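Replicase polyprotein 1a (Avian infectious bronchitis virus, PDB 3LD1) is a viral polyprotein that includes papain-like and 3C-like proteases, crystallised here as a fragment of non-structural protein 2 whose own role is not firmly established. Local coordinates at residues V4-K9 with D65-G70; Q14-L19 with Q38-N43; A31-V36 with L134-K139; Q49-T54 with L58-G63; R96-L101 with I140-M145. The protein carries 3 engineered substitutions. All blocks are in the same frame, centred on the assembly; numbering follows the deposited sequence.

The five contacts lie on the same side of the chain's centre, in the amino-terminal part of the fold, among residues 4 to 145. Contacts 1 and 4 share a mixed four-stranded sheet, their centres about 14 Å apart, with contact 4 nested in the loop that contact 1 closes. Contacts 2 and 3, about 10 Å apart between centres, both use helix 30-46, which leads directly into strand 50-54. Contact 5 follows contact 4 along the chain, and its segments alternate in sequence with those of contact 3. Asp17 of contact 2 binds the backbone of 134-139 and, weakly, Tyr98 of contact 5. Contact 2 touches all four others and so links the sheet to the later helices.

Contact 1: V4-K9 with D65-G70; sequences VILVSK and DKITPG
Leu6 of strand 4-8 and Lys9, just past its end, meet Ile67 and Asp65 of a loop that makes a crossover connection in a mixed beta-sheet. Strand 4-8 lies between strands 57-64 and 74-76 and runs parallel to both, so the chain has to pass over it to get from one neighbour to the other, and residues 65-70 are the first part of that passage. The closest meeting is that of Lys9 with Asp65. Lys9 CB lies 3.5 Å from Asp65 OD1, and CG is a little farther from the same oxygen. Next along the chain, Lys9 CD comes within 3.3 Å of Asp65 OD1 and also approaches Asp65 CG. Bends at chi3 (134°) and chi4 (149°) then shape the path to the ammonium, where Lys9 NZ remains 4.3 Å from Asp65 OD2, too far for a salt bridge. The opposite charges still attract, probably weakly, at this surface position. A lysine suits the place because its methylenes can cross the carboxylate obliquely, in touch with OD1, while the ammonium lies beyond salt-bridge distance. Farther up the strand, Leu6 points toward the loop, and backbone bonds to Lys74 and Leu76 hold it next to the last strand of the crossover. Its branched, apolar tip suits an equally branched partner: Leu6 CD1 is 4.5 Å from Ile67 CG2.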
# COMPACT_ATOMS: atom_id res chain seq x y z
N VAL A 4 -15.83 -25.40 27.33
CA VAL A 4 -14.78 -25.13 26.38
C VAL A 4 -15.17 -25.85 25.07
O VAL A 4 -15.26 -27.08 25.05
CB VAL A 4 -13.39 -25.56 26.93
CG1 VAL A 4 -12.28 -24.97 26.10
CG2 VAL A 4 -13.25 -25.11 28.40
N ILE A 5 -15.48 -25.09 24.01
CA ILE A 5 -15.87 -25.69 22.74
C ILE A 5 -14.63 -26.24 22.01
O ILE A 5 -13.72 -25.50 21.67
CB ILE A 5 -16.75 -24.72 21.87
CG1 ILE A 5 -18.07 -24.41 22.61
CG2 ILE A 5 -17.03 -25.30 20.44
CD1 ILE A 5 -17.96 -23.22 23.50
N LEU A 6 -14.60 -27.55 21.80
CA LEU A 6 -13.49 -28.14 21.09
C LEU A 6 -13.64 -28.06 19.55
O LEU A 6 -14.51 -28.70 18.98
CB LEU A 6 -13.24 -29.59 21.55
CG LEU A 6 -13.15 -29.81 23.09
CD1 LEU A 6 -13.11 -31.34 23.29
CD2 LEU A 6 -11.96 -29.03 23.81
N VAL A 7 -12.80 -27.28 18.86
CA VAL A 7 -13.01 -27.16 17.45
C VAL A 7 -11.86 -27.70 16.65
O VAL A 7 -10.72 -27.24 16.76
CB VAL A 7 -13.59 -25.79 16.95
CG1 VAL A 7 -13.66 -24.74 18.05
CG2 VAL A 7 -12.90 -25.34 15.77
N SER A 8 -12.22 -28.74 15.91
CA SER A 8 -11.36 -29.43 15.03
C SER A 8 -10.50 -28.49 14.16
O SER A 8 -10.99 -27.68 13.38
CB SER A 8 -12.21 -30.29 14.17
OG SER A 8 -11.45 -31.37 13.83
N LYS A 9 -9.19 -28.61 14.35
CA LYS A 9 -8.19 -27.81 13.67
C LYS A 9 -8.33 -27.84 12.15
O LYS A 9 -8.01 -26.83 11.49
CB LYS A 9 -6.76 -28.25 14.08
CG LYS A 9 -6.30 -27.75 15.47
CD LYS A 9 -5.16 -28.57 16.09
CE LYS A 9 -4.08 -27.65 16.64
NZ LYS A 9 -3.55 -28.38 17.73
N ASP A 65 -7.21 -32.08 17.39
CA ASP A 65 -7.11 -33.06 16.32
C ASP A 65 -7.88 -34.26 16.86
O ASP A 65 -9.09 -34.18 17.04
CB ASP A 65 -5.65 -33.40 15.97
CG ASP A 65 -4.88 -32.23 15.29
OD1 ASP A 65 -5.44 -31.43 14.49
OD2 ASP A 65 -3.66 -32.13 15.54
N LYS A 66 -7.17 -35.34 17.18
CA LYS A 66 -7.79 -36.56 17.69
C LYS A 66 -8.30 -36.19 19.05
O LYS A 66 -7.54 -35.61 19.85
CB LYS A 66 -6.77 -37.71 17.82
CG LYS A 66 -6.34 -38.35 16.45
CD LYS A 66 -5.90 -39.85 16.61
CE LYS A 66 -7.23 -40.83 16.51
NZ LYS A 66 -6.74 -42.23 17.06
N ILE A 67 -9.58 -36.46 19.29
CA ILE A 67 -10.14 -36.21 20.63
C ILE A 67 -9.89 -37.45 21.48
O ILE A 67 -10.36 -38.55 21.14
CB ILE A 67 -11.65 -35.83 20.64
CG1 ILE A 67 -11.89 -34.56 19.82
CG2 ILE A 67 -12.10 -35.51 22.05
CD1 ILE A 67 -13.06 -34.66 18.86
N THR A 68 -9.05 -37.25 22.51
CA THR A 68 -8.97 -38.11 23.72
C THR A 68 -10.42 -38.54 24.11
O THR A 68 -11.30 -37.67 24.27
CB THR A 68 -8.31 -37.29 24.90
OG1 THR A 68 -8.69 -35.91 24.77
CG2 THR A 68 -6.77 -37.40 24.89
N PRO A 69 -10.68 -39.87 24.29
CA PRO A 69 -12.12 -40.30 24.30
C PRO A 69 -12.78 -39.84 25.64
O PRO A 69 -12.05 -39.29 26.51
CB PRO A 69 -12.02 -41.84 24.18
CG PRO A 69 -10.64 -42.17 24.89
CD PRO A 69 -9.73 -40.98 24.59
N GLY A 70 -14.10 -40.00 25.84
CA GLY A 70 -14.70 -39.70 27.18
C GLY A 70 -15.34 -38.34 27.52
O GLY A 70 -16.41 -38.06 26.95

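Contact 2: Q14-L19 with Q38-N43; sequences QLCDAL and QKFDRN
In this buried helix-helix contact, Phe40 of helix 30-46 points its ring at Cys16 and Leu19, one turn apart on helix 13-20. Both partners come to the edge of the ring, near its plane. Leu19 CG and Leu19 CD2 are each 4.2 Å from Phe40 CZ, and Cys16 SG is 4.4 Å from Phe40 CE2. The ring gets there because CG of Phe40 is anti to its backbone N (chi1 164°), which carries it out from its helix toward the other. A long, flat phenylalanine suits this place, since it spans the gap between helices whose nearest CA atoms, those of Cys16 and Asp41, are 8.7 Å apart; the smaller cysteine and leucine receive its end. Arg37 adds a polar link beside the apolar one, with salt bridges to both Asp17 and Asp41. Around the ring, Phe20 and Phe52 meet it at steep angles, while Leu19 also touches Phe89 of helix 82-89 and Leu76 of strand 74-76, so the helix pair packs against the amino-terminal sheet.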
# COMPACT_ATOMS: atom_id res chain seq x y z
N GLN A 14 -15.10 -22.80 4.95
CA GLN A 14 -16.40 -22.12 5.04
C GLN A 14 -16.94 -22.17 6.44
O GLN A 14 -17.80 -21.38 6.79
CB GLN A 14 -17.43 -22.77 4.14
CG GLN A 14 -17.58 -24.23 4.46
CD GLN A 14 -17.92 -25.00 3.23
OE1 GLN A 14 -17.36 -26.13 2.97
NE2 GLN A 14 -18.84 -24.41 2.42
N LEU A 15 -16.44 -23.10 7.22
CA LEU A 15 -17.08 -23.46 8.47
C LEU A 15 -16.31 -22.60 9.40
O LEU A 15 -16.89 -21.86 10.26
CB LEU A 15 -16.87 -24.94 8.80
CG LEU A 15 -17.37 -25.30 10.21
CD1 LEU A 15 -18.91 -25.14 10.28
CD2 LEU A 15 -16.99 -26.73 10.65
N CYS A 16 -15.01 -22.61 9.17
CA CYS A 16 -14.18 -21.72 9.87
C CYS A 16 -14.68 -20.26 9.78
O CYS A 16 -14.73 -19.52 10.77
CB CYS A 16 -12.74 -21.79 9.36
SG CYS A 16 -11.89 -20.88 10.69
N ASP A 17 -15.07 -19.87 8.59
CA ASP A 17 -15.64 -18.55 8.37
C ASP A 17 -16.94 -18.34 9.15
O ASP A 17 -17.16 -17.26 9.79
CB ASP A 17 -15.97 -18.34 6.86
CG ASP A 17 -14.75 -17.94 6.02
OD1 ASP A 17 -14.85 -18.08 4.79
OD2 ASP A 17 -13.74 -17.44 6.58
N ALA A 18 -17.82 -19.35 9.11
CA ALA A 18 -19.09 -19.13 9.82
C ALA A 18 -18.82 -19.02 11.30
O ALA A 18 -19.41 -18.17 11.94
CB ALA A 18 -20.07 -20.19 9.56
N LEU A 19 -17.97 -19.90 11.84
CA LEU A 19 -17.59 -19.82 13.27
C LEU A 19 -17.05 -18.41 13.50
O LEU A 19 -17.68 -17.62 14.18
CB LEU A 19 -16.52 -20.83 13.61
CG LEU A 19 -15.85 -20.76 15.00
CD1 LEU A 19 -16.89 -20.81 16.13
CD2 LEU A 19 -14.81 -21.90 15.12
N GLN A 38 -6.38 -13.00 11.65
CA GLN A 38 -5.11 -13.75 11.71
C GLN A 38 -4.85 -14.26 13.14
O GLN A 38 -4.55 -15.43 13.32
CB GLN A 38 -3.94 -12.91 11.12
CG GLN A 38 -2.59 -13.19 11.80
CD GLN A 38 -1.55 -12.04 11.55
OE1 GLN A 38 -0.99 -11.87 10.43
NE2 GLN A 38 -1.32 -11.23 12.61
N LYS A 39 -5.02 -13.42 14.15
CA LYS A 39 -4.85 -13.88 15.58
C LYS A 39 -5.77 -15.06 15.91
O LYS A 39 -5.44 -16.03 16.63
CB LYS A 39 -5.21 -12.72 16.53
CG LYS A 39 -5.04 -12.98 18.02
CD LYS A 39 -5.16 -11.62 18.82
CE LYS A 39 -4.91 -11.88 20.31
NZ LYS A 39 -4.06 -10.76 20.91
N PHE A 40 -6.96 -14.96 15.38
CA PHE A 40 -7.90 -15.97 15.75
C PHE A 40 -7.53 -17.30 15.05
O PHE A 40 -7.47 -18.36 15.69
CB PHE A 40 -9.31 -15.47 15.45
CG PHE A 40 -10.35 -16.54 15.44
CD1 PHE A 40 -11.17 -16.74 16.55
CD2 PHE A 40 -10.53 -17.36 14.31
CE1 PHE A 40 -12.19 -17.74 16.53
CE2 PHE A 40 -11.52 -18.34 14.27
CZ PHE A 40 -12.36 -18.54 15.38
N ASP A 41 -7.20 -17.25 13.76
CA ASP A 41 -6.78 -18.50 13.13
C ASP A 41 -5.57 -19.07 13.83
O ASP A 41 -5.48 -20.25 13.92
CB ASP A 41 -6.42 -18.30 11.67
CG ASP A 41 -7.51 -17.64 10.91
OD1 ASP A 41 -8.76 -17.68 11.33
OD2 ASP A 41 -7.12 -17.06 9.85
N ARG A 42 -4.62 -18.24 14.27
CA ARG A 42 -3.45 -18.77 14.98
C ARG A 42 -3.85 -19.44 16.28
O ARG A 42 -3.35 -20.53 16.59
CB ARG A 42 -2.45 -17.68 15.37
CG ARG A 42 -1.70 -17.06 14.27
CD ARG A 42 -0.69 -16.06 14.87
NE ARG A 42 0.17 -15.47 13.82
CZ ARG A 42 0.52 -14.17 13.70
NH1 ARG A 42 0.01 -13.25 14.51
NH2 ARG A 42 1.34 -13.78 12.73
N ASN A 43 -4.74 -18.78 17.03
CA ASN A 43 -5.20 -19.29 18.32
C ASN A 43 -5.73 -20.69 18.17
O ASN A 43 -5.43 -21.57 18.96
CB ASN A 43 -6.33 -18.42 18.90
CG ASN A 43 -5.82 -17.31 19.79
OD1 ASN A 43 -4.81 -17.48 20.45
ND2 ASN A 43 -6.55 -16.16 19.84

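Contact 3: A31-V36 with L134-K139; sequences ADAFAV and LQVAAK
A type I beta turn from Leu134 to Ala137, closed by the backbone bond from Ala137 N to Leu134 O (3.0 Å), brings Val136 to within 6.2 Å of Phe34, CA to CA, on helix 30-46. Val136 carries the loop's side of the contact alone. CG1 lies against the helix backbone, 3.9 Å from Phe34 CA and 4.0 Å from Phe34 N, and is also 4.2 Å from Phe34 CB; the contact is thus with the base of the phenylalanine rather than with its ring. CG2 makes the nearest approach to Ala33, whose CB is 4.3 Å away. The first torsion sets the two methyls: with chi1 at -70°, CG1 stands beside the valine's own N, leaving CG2 between N and carbonyl carbon. A small alanine suits a helix face that the turn approaches so closely, and the compact, forked valine fits across two successive helix residues. The polar groups of the loop look to other partners. The amides of Ala138 and Lys139 are both held by the carboxylate of Asp17, just before helix 140-162 begins, and Gln135 O bonds to the hydroxyl of Tyr30, the first residue of helix 30-46. That bond gives a directional tie beside the contact, whereas the touching side chains themselves, with no hydrogen bond or charge pair between them, rest on dispersion and the exclusion of water.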
# COMPACT_ATOMS: atom_id res chain seq x y z
N ALA A 31 -6.78 -3.37 7.77
CA ALA A 31 -5.65 -3.74 8.59
C ALA A 31 -6.10 -4.40 9.89
O ALA A 31 -5.60 -5.49 10.24
CB ALA A 31 -4.72 -2.59 8.82
N ASP A 32 -7.04 -3.78 10.59
CA ASP A 32 -7.52 -4.32 11.87
C ASP A 32 -8.19 -5.69 11.61
O ASP A 32 -7.86 -6.74 12.18
CB ASP A 32 -8.49 -3.30 12.53
CG ASP A 32 -8.84 -3.61 14.07
OD1 ASP A 32 -8.04 -4.19 14.88
OD2 ASP A 32 -9.97 -3.22 14.49
N ALA A 33 -9.08 -5.71 10.64
CA ALA A 33 -9.80 -6.92 10.35
C ALA A 33 -8.79 -8.00 10.11
O ALA A 33 -8.90 -9.11 10.68
CB ALA A 33 -10.69 -6.74 9.16
N PHE A 34 -7.79 -7.70 9.28
CA PHE A 34 -6.86 -8.74 8.94
C PHE A 34 -6.13 -9.18 10.22
O PHE A 34 -5.91 -10.38 10.46
CB PHE A 34 -5.85 -8.18 7.90
CG PHE A 34 -4.65 -9.05 7.65
CD1 PHE A 34 -4.69 -10.03 6.68
CD2 PHE A 34 -3.49 -8.88 8.39
CE1 PHE A 34 -3.57 -10.88 6.38
CE2 PHE A 34 -2.34 -9.69 8.11
CZ PHE A 34 -2.39 -10.71 7.07
N ALA A 35 -5.74 -8.21 11.03
CA ALA A 35 -5.03 -8.56 12.28
C ALA A 35 -5.87 -9.48 13.21
O ALA A 35 -5.37 -10.56 13.69
CB ALA A 35 -4.50 -7.27 13.01
N VAL A 36 -7.13 -9.13 13.38
CA VAL A 36 -8.05 -9.89 14.23
C VAL A 36 -8.30 -11.33 13.70
O VAL A 36 -8.26 -12.31 14.49
CB VAL A 36 -9.41 -9.17 14.42
CG1 VAL A 36 -10.24 -9.90 15.39
CG2 VAL A 36 -9.24 -7.66 14.88
N LEU A 134 -15.79 -10.30 5.13
CA LEU A 134 -15.84 -11.04 3.86
C LEU A 134 -14.45 -10.97 3.18
O LEU A 134 -13.93 -11.98 2.65
CB LEU A 134 -16.96 -10.54 2.94
CG LEU A 134 -18.37 -10.77 3.54
CD1 LEU A 134 -19.48 -10.23 2.68
CD2 LEU A 134 -18.67 -12.25 3.89
N GLN A 135 -13.85 -9.78 3.29
CA GLN A 135 -12.62 -9.50 2.62
C GLN A 135 -11.48 -10.19 3.33
O GLN A 135 -10.36 -10.21 2.82
CB GLN A 135 -12.40 -8.00 2.42
CG GLN A 135 -13.38 -7.40 1.43
CD GLN A 135 -13.50 -5.89 1.60
OE1 GLN A 135 -13.21 -5.41 2.68
NE2 GLN A 135 -13.90 -5.12 0.53
N VAL A 136 -11.77 -10.81 4.47
CA VAL A 136 -10.73 -11.63 5.12
C VAL A 136 -11.20 -13.04 5.34
O VAL A 136 -10.55 -13.81 6.04
CB VAL A 136 -10.18 -10.99 6.49
CG1 VAL A 136 -9.37 -9.75 6.20
CG2 VAL A 136 -11.32 -10.60 7.40
N ALA A 137 -12.31 -13.41 4.70
CA ALA A 137 -12.81 -14.75 4.80
C ALA A 137 -11.72 -15.74 4.39
O ALA A 137 -10.98 -15.42 3.52
CB ALA A 137 -14.01 -14.89 3.92
N ALA A 138 -11.60 -16.90 5.05
CA ALA A 138 -10.86 -18.06 4.50
C ALA A 138 -11.37 -18.58 3.13
O ALA A 138 -10.57 -19.08 2.32
CB ALA A 138 -10.80 -19.24 5.52
N LYS A 139 -12.66 -18.58 2.87
CA LYS A 139 -13.06 -19.22 1.63
C LYS A 139 -12.68 -18.36 0.46
O LYS A 139 -13.12 -17.18 0.27
CB LYS A 139 -14.53 -19.67 1.53
CG LYS A 139 -14.68 -21.02 0.72
CD LYS A 139 -16.01 -21.23 0.08
CE LYS A 139 -16.16 -22.59 -0.64
NZ LYS A 139 -15.23 -23.58 0.08

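Contact 4: Q49-T54 with L58-G63; sequences QFKFET and LFLLKG
Thr54 sits among aromatic rings: its OG1 lies in the plane of the Phe59 ring, at the edge, 3.5 Å from Phe59 CE2, while its CG2 rests over one face of Phe52, offset toward the rim. The hydroxyl's hydrogen bonds go to Cys56 N in the turn and Gly57 O at the start of the next strand, so threonine supplies both a polar anchor and a methyl. Phe52 CD2 is 3.4 Å from Leu61 CD1, and that methyl also lies 3.8 Å from Phe50 CZ, placing one leucine branch beside two rings. The frame is an antiparallel beta hairpin, strand 50-54 with strand 57-64. Phe50 with Leu61 and Phe52 with Phe59 are its hydrogen-bonded pairs; the bond from Phe59 N to Phe52 O (3.0 Å) is nearly straight at hydrogen, 172°, although the donor lies above the carbonyl plane. These four side chains share the apolar face packed against Phe40 and Phe89. On the other face Lys51 lies alongside Leu60, with Lys51 CG 4.0 Å from Leu60 CD2. Glu53 OE2 is 3.3 Å from Leu58 CB.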
# COMPACT_ATOMS: atom_id res chain seq x y z
N GLN A 49 -6.65 -23.63 24.92
CA GLN A 49 -7.82 -22.88 25.18
C GLN A 49 -7.57 -21.39 24.99
O GLN A 49 -6.47 -20.91 25.22
CB GLN A 49 -8.23 -23.16 26.57
CG GLN A 49 -9.53 -22.49 26.91
CD GLN A 49 -9.77 -22.49 28.40
OE1 GLN A 49 -9.92 -23.55 28.99
NE2 GLN A 49 -9.76 -21.30 29.02
N PHE A 50 -8.57 -20.67 24.54
CA PHE A 50 -8.48 -19.23 24.40
C PHE A 50 -9.90 -18.69 24.26
O PHE A 50 -10.86 -19.46 24.00
CB PHE A 50 -7.66 -18.87 23.18
CG PHE A 50 -8.36 -19.14 21.84
CD1 PHE A 50 -8.31 -20.43 21.24
CD2 PHE A 50 -9.02 -18.12 21.16
CE1 PHE A 50 -8.95 -20.70 19.97
CE2 PHE A 50 -9.68 -18.34 19.90
CZ PHE A 50 -9.65 -19.62 19.30
N LYS A 51 -10.04 -17.39 24.42
CA LYS A 51 -11.33 -16.77 24.49
C LYS A 51 -11.86 -16.32 23.14
O LYS A 51 -11.09 -15.93 22.29
CB LYS A 51 -11.21 -15.51 25.32
CG LYS A 51 -11.11 -15.75 26.85
CD LYS A 51 -11.04 -14.32 27.54
CE LYS A 51 -10.52 -14.43 28.98
NZ LYS A 51 -11.48 -13.62 29.77
N PHE A 52 -13.18 -16.26 22.98
CA PHE A 52 -13.75 -15.74 21.78
C PHE A 52 -14.96 -14.85 22.12
O PHE A 52 -16.04 -15.32 22.41
CB PHE A 52 -14.07 -16.93 20.87
CG PHE A 52 -14.64 -16.58 19.52
CD1 PHE A 52 -14.25 -15.41 18.82
CD2 PHE A 52 -15.60 -17.45 18.93
CE1 PHE A 52 -14.82 -15.10 17.52
CE2 PHE A 52 -16.19 -17.13 17.65
CZ PHE A 52 -15.78 -15.97 16.95
N GLU A 53 -14.74 -13.55 22.16
CA GLU A 53 -15.80 -12.61 22.25
C GLU A 53 -16.83 -12.68 21.08
O GLU A 53 -16.59 -12.13 20.00
CB GLU A 53 -15.20 -11.19 22.42
CG GLU A 53 -15.37 -10.69 23.82
CD GLU A 53 -16.87 -10.84 24.32
OE1 GLU A 53 -17.84 -10.34 23.65
OE2 GLU A 53 -17.10 -11.50 25.38
N THR A 54 -18.00 -13.30 21.28
CA THR A 54 -19.00 -13.29 20.22
C THR A 54 -20.14 -12.29 20.43
O THR A 54 -20.14 -11.55 21.39
CB THR A 54 -19.61 -14.69 20.00
OG1 THR A 54 -20.74 -14.88 20.88
CG2 THR A 54 -18.60 -15.80 20.27
N LEU A 58 -19.34 -14.36 25.58
CA LEU A 58 -17.98 -14.84 25.57
C LEU A 58 -18.01 -16.36 25.48
O LEU A 58 -18.70 -16.99 26.28
CB LEU A 58 -17.29 -14.41 26.86
CG LEU A 58 -15.89 -14.97 27.20
CD1 LEU A 58 -14.89 -14.75 26.04
CD2 LEU A 58 -15.36 -14.28 28.47
N PHE A 59 -17.31 -16.98 24.53
CA PHE A 59 -17.13 -18.45 24.67
C PHE A 59 -15.68 -18.71 24.77
O PHE A 59 -14.84 -17.83 24.47
CB PHE A 59 -17.71 -19.30 23.52
CG PHE A 59 -19.23 -19.19 23.35
CD1 PHE A 59 -20.05 -20.25 23.68
CD2 PHE A 59 -19.82 -18.03 22.80
CE1 PHE A 59 -21.45 -20.15 23.48
CE2 PHE A 59 -21.20 -17.91 22.61
CZ PHE A 59 -22.02 -18.97 22.95
N LEU A 60 -15.38 -19.92 25.20
CA LEU A 60 -14.02 -20.39 25.17
C LEU A 60 -13.92 -21.50 24.10
O LEU A 60 -14.81 -22.39 24.05
CB LEU A 60 -13.64 -20.96 26.53
CG LEU A 60 -14.04 -20.19 27.80
CD1 LEU A 60 -13.50 -21.00 29.02
CD2 LEU A 60 -13.62 -18.68 27.82
N LEU A 61 -12.85 -21.43 23.27
CA LEU A 61 -12.56 -22.46 22.25
C LEU A 61 -11.22 -23.12 22.47
O LEU A 61 -10.36 -22.59 23.12
CB LEU A 61 -12.64 -21.89 20.82
CG LEU A 61 -13.78 -20.94 20.43
CD1 LEU A 61 -13.43 -20.01 19.29
CD2 LEU A 61 -15.02 -21.68 20.10
N LYS A 62 -11.08 -24.28 21.86
CA LYS A 62 -9.86 -25.04 21.85
C LYS A 62 -9.73 -25.91 20.56
O LYS A 62 -10.55 -26.82 20.32
CB LYS A 62 -9.89 -25.97 23.04
CG LYS A 62 -8.54 -26.56 23.37
CD LYS A 62 -8.68 -27.81 24.19
CE LYS A 62 -7.39 -28.15 24.80
NZ LYS A 62 -7.39 -27.40 26.07
N GLY A 63 -8.71 -25.62 19.75
CA GLY A 63 -8.52 -26.40 18.55
C GLY A 63 -8.02 -27.77 18.92
O GLY A 63 -7.14 -27.90 19.79

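Contact 5: R96-L101 with I140-M145; sequences RKYREL and IQVSAM
Leu101 and Met145 meet because both start with CG anti to the backbone N, chi1 -169° and 176°, which sends each side chain off its helix toward the other. Met145 then folds at chi2 and chi3, bringing its terminal methyl round so that the two side chains meet tip to tip, Leu101 CD2 to Met145 CE at 4.0 Å. Methionine's unbranched, flexible chain suits such a bend. The same Leu101 CD2 also lies 4.3 Å from Val142 CG1, a turn earlier on helix 140-162. Val142 uses its second methyl for Tyr98: CG2 is 4.1 Å from Tyr98 CE1, approaching the ring obliquely. Beyond the ring, Tyr98 OH makes weak hydrogen bonds to Asp17 OD1 and Gln14 O, so its ring carbons serve this contact and its hydroxyl helix 13-20. The short segments of helices 93-103 and 140-162 cross at 94° with axes 12.1 Å apart, a wide separation bridged by the side chains of Tyr98, Leu101, Val142 and Met145, as in orthogonal packing of alpha-helices.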
# COMPACT_ATOMS: atom_id res chain seq x y z
N ARG A 96 -25.70 -16.14 8.94
CA ARG A 96 -26.77 -16.57 8.03
C ARG A 96 -26.75 -15.92 6.68
O ARG A 96 -27.00 -16.63 5.71
CB ARG A 96 -28.17 -16.52 8.65
CG ARG A 96 -28.24 -17.39 9.93
CD ARG A 96 -29.67 -17.46 10.40
NE ARG A 96 -29.91 -18.76 10.97
CZ ARG A 96 -31.01 -19.09 11.63
NH1 ARG A 96 -31.96 -18.19 11.80
NH2 ARG A 96 -31.13 -20.30 12.12
N LYS A 97 -26.43 -14.63 6.60
CA LYS A 97 -26.29 -14.02 5.30
C LYS A 97 -25.12 -14.68 4.54
O LYS A 97 -25.19 -14.95 3.31
CB LYS A 97 -26.08 -12.53 5.45
CG LYS A 97 -27.22 -11.92 6.23
CD LYS A 97 -27.30 -10.35 6.14
CE LYS A 97 -26.02 -9.68 6.70
NZ LYS A 97 -25.99 -8.14 7.02
N TYR A 98 -24.08 -15.04 5.28
CA TYR A 98 -22.98 -15.66 4.67
C TYR A 98 -23.35 -16.99 4.12
O TYR A 98 -22.80 -17.38 3.03
CB TYR A 98 -21.79 -15.76 5.64
CG TYR A 98 -20.62 -16.66 5.23
CD1 TYR A 98 -19.64 -16.22 4.30
CD2 TYR A 98 -20.46 -17.96 5.81
CE1 TYR A 98 -18.51 -17.06 3.95
CE2 TYR A 98 -19.34 -18.80 5.45
CZ TYR A 98 -18.38 -18.34 4.54
OH TYR A 98 -17.29 -19.15 4.18
N ARG A 99 -24.22 -17.73 4.83
CA ARG A 99 -24.65 -19.03 4.31
C ARG A 99 -25.38 -18.72 3.01
O ARG A 99 -25.22 -19.39 2.02
CB ARG A 99 -25.63 -19.75 5.25
CG ARG A 99 -25.56 -21.27 5.04
CD ARG A 99 -26.84 -22.11 5.17
NE ARG A 99 -27.96 -21.52 5.89
CZ ARG A 99 -28.55 -22.02 6.99
NH1 ARG A 99 -28.10 -23.17 7.55
NH2 ARG A 99 -29.59 -21.38 7.53
N GLU A 100 -26.13 -17.64 3.00
CA GLU A 100 -26.85 -17.24 1.81
C GLU A 100 -25.86 -16.89 0.65
O GLU A 100 -25.94 -17.49 -0.42
CB GLU A 100 -27.85 -16.11 2.12
CG GLU A 100 -29.10 -16.14 1.27
CD GLU A 100 -29.97 -17.40 1.63
OE1 GLU A 100 -30.25 -17.62 2.84
OE2 GLU A 100 -30.34 -18.18 0.72
N LEU A 101 -24.94 -15.94 0.86
CA LEU A 101 -23.96 -15.67 -0.20
C LEU A 101 -23.37 -16.95 -0.81
O LEU A 101 -23.36 -17.05 -2.04
CB LEU A 101 -22.85 -14.77 0.27
CG LEU A 101 -21.86 -14.15 -0.72
CD1 LEU A 101 -22.53 -13.14 -1.67
CD2 LEU A 101 -20.78 -13.40 0.04
N ILE A 140 -11.83 -18.96 -0.33
CA ILE A 140 -11.15 -18.18 -1.32
C ILE A 140 -12.15 -17.44 -2.20
O ILE A 140 -12.06 -16.21 -2.44
CB ILE A 140 -10.28 -19.10 -2.10
CG1 ILE A 140 -9.08 -19.52 -1.24
CG2 ILE A 140 -9.88 -18.48 -3.39
CD1 ILE A 140 -8.38 -20.77 -1.74
N GLN A 141 -13.11 -18.19 -2.67
CA GLN A 141 -14.07 -17.71 -3.60
C GLN A 141 -14.83 -16.53 -3.05
O GLN A 141 -15.29 -15.69 -3.82
CB GLN A 141 -14.99 -18.92 -3.91
CG GLN A 141 -16.27 -18.72 -4.73
CD GLN A 141 -17.29 -19.90 -4.49
OE1 GLN A 141 -18.04 -20.27 -5.39
NE2 GLN A 141 -17.29 -20.49 -3.29
N VAL A 142 -14.93 -16.39 -1.73
CA VAL A 142 -15.60 -15.22 -1.20
C VAL A 142 -14.65 -14.06 -1.04
O VAL A 142 -14.94 -12.91 -1.49
CB VAL A 142 -16.33 -15.50 0.18
CG1 VAL A 142 -16.69 -14.17 0.97
CG2 VAL A 142 -17.54 -16.40 -0.02
N SER A 143 -13.55 -14.28 -0.36
CA SER A 143 -12.60 -13.18 -0.19
C SER A 143 -12.19 -12.60 -1.57
O SER A 143 -12.22 -11.36 -1.77
CB SER A 143 -11.39 -13.62 0.62
OG SER A 143 -10.88 -14.85 0.11
N ALA A 144 -11.95 -13.47 -2.57
CA ALA A 144 -11.46 -12.92 -3.88
C ALA A 144 -12.49 -12.03 -4.53
O ALA A 144 -12.14 -10.98 -5.08
CB ALA A 144 -11.06 -13.97 -4.81
N MET A 145 -13.75 -12.41 -4.41
CA MET A 145 -14.86 -11.61 -4.97
C MET A 145 -14.95 -10.33 -4.20
O MET A 145 -14.92 -9.27 -4.78
CB MET A 145 -16.21 -12.41 -4.87
CG MET A 145 -17.53 -11.65 -5.33
SD MET A 145 -18.04 -10.51 -4.05
CE MET A 145 -18.46 -11.58 -2.71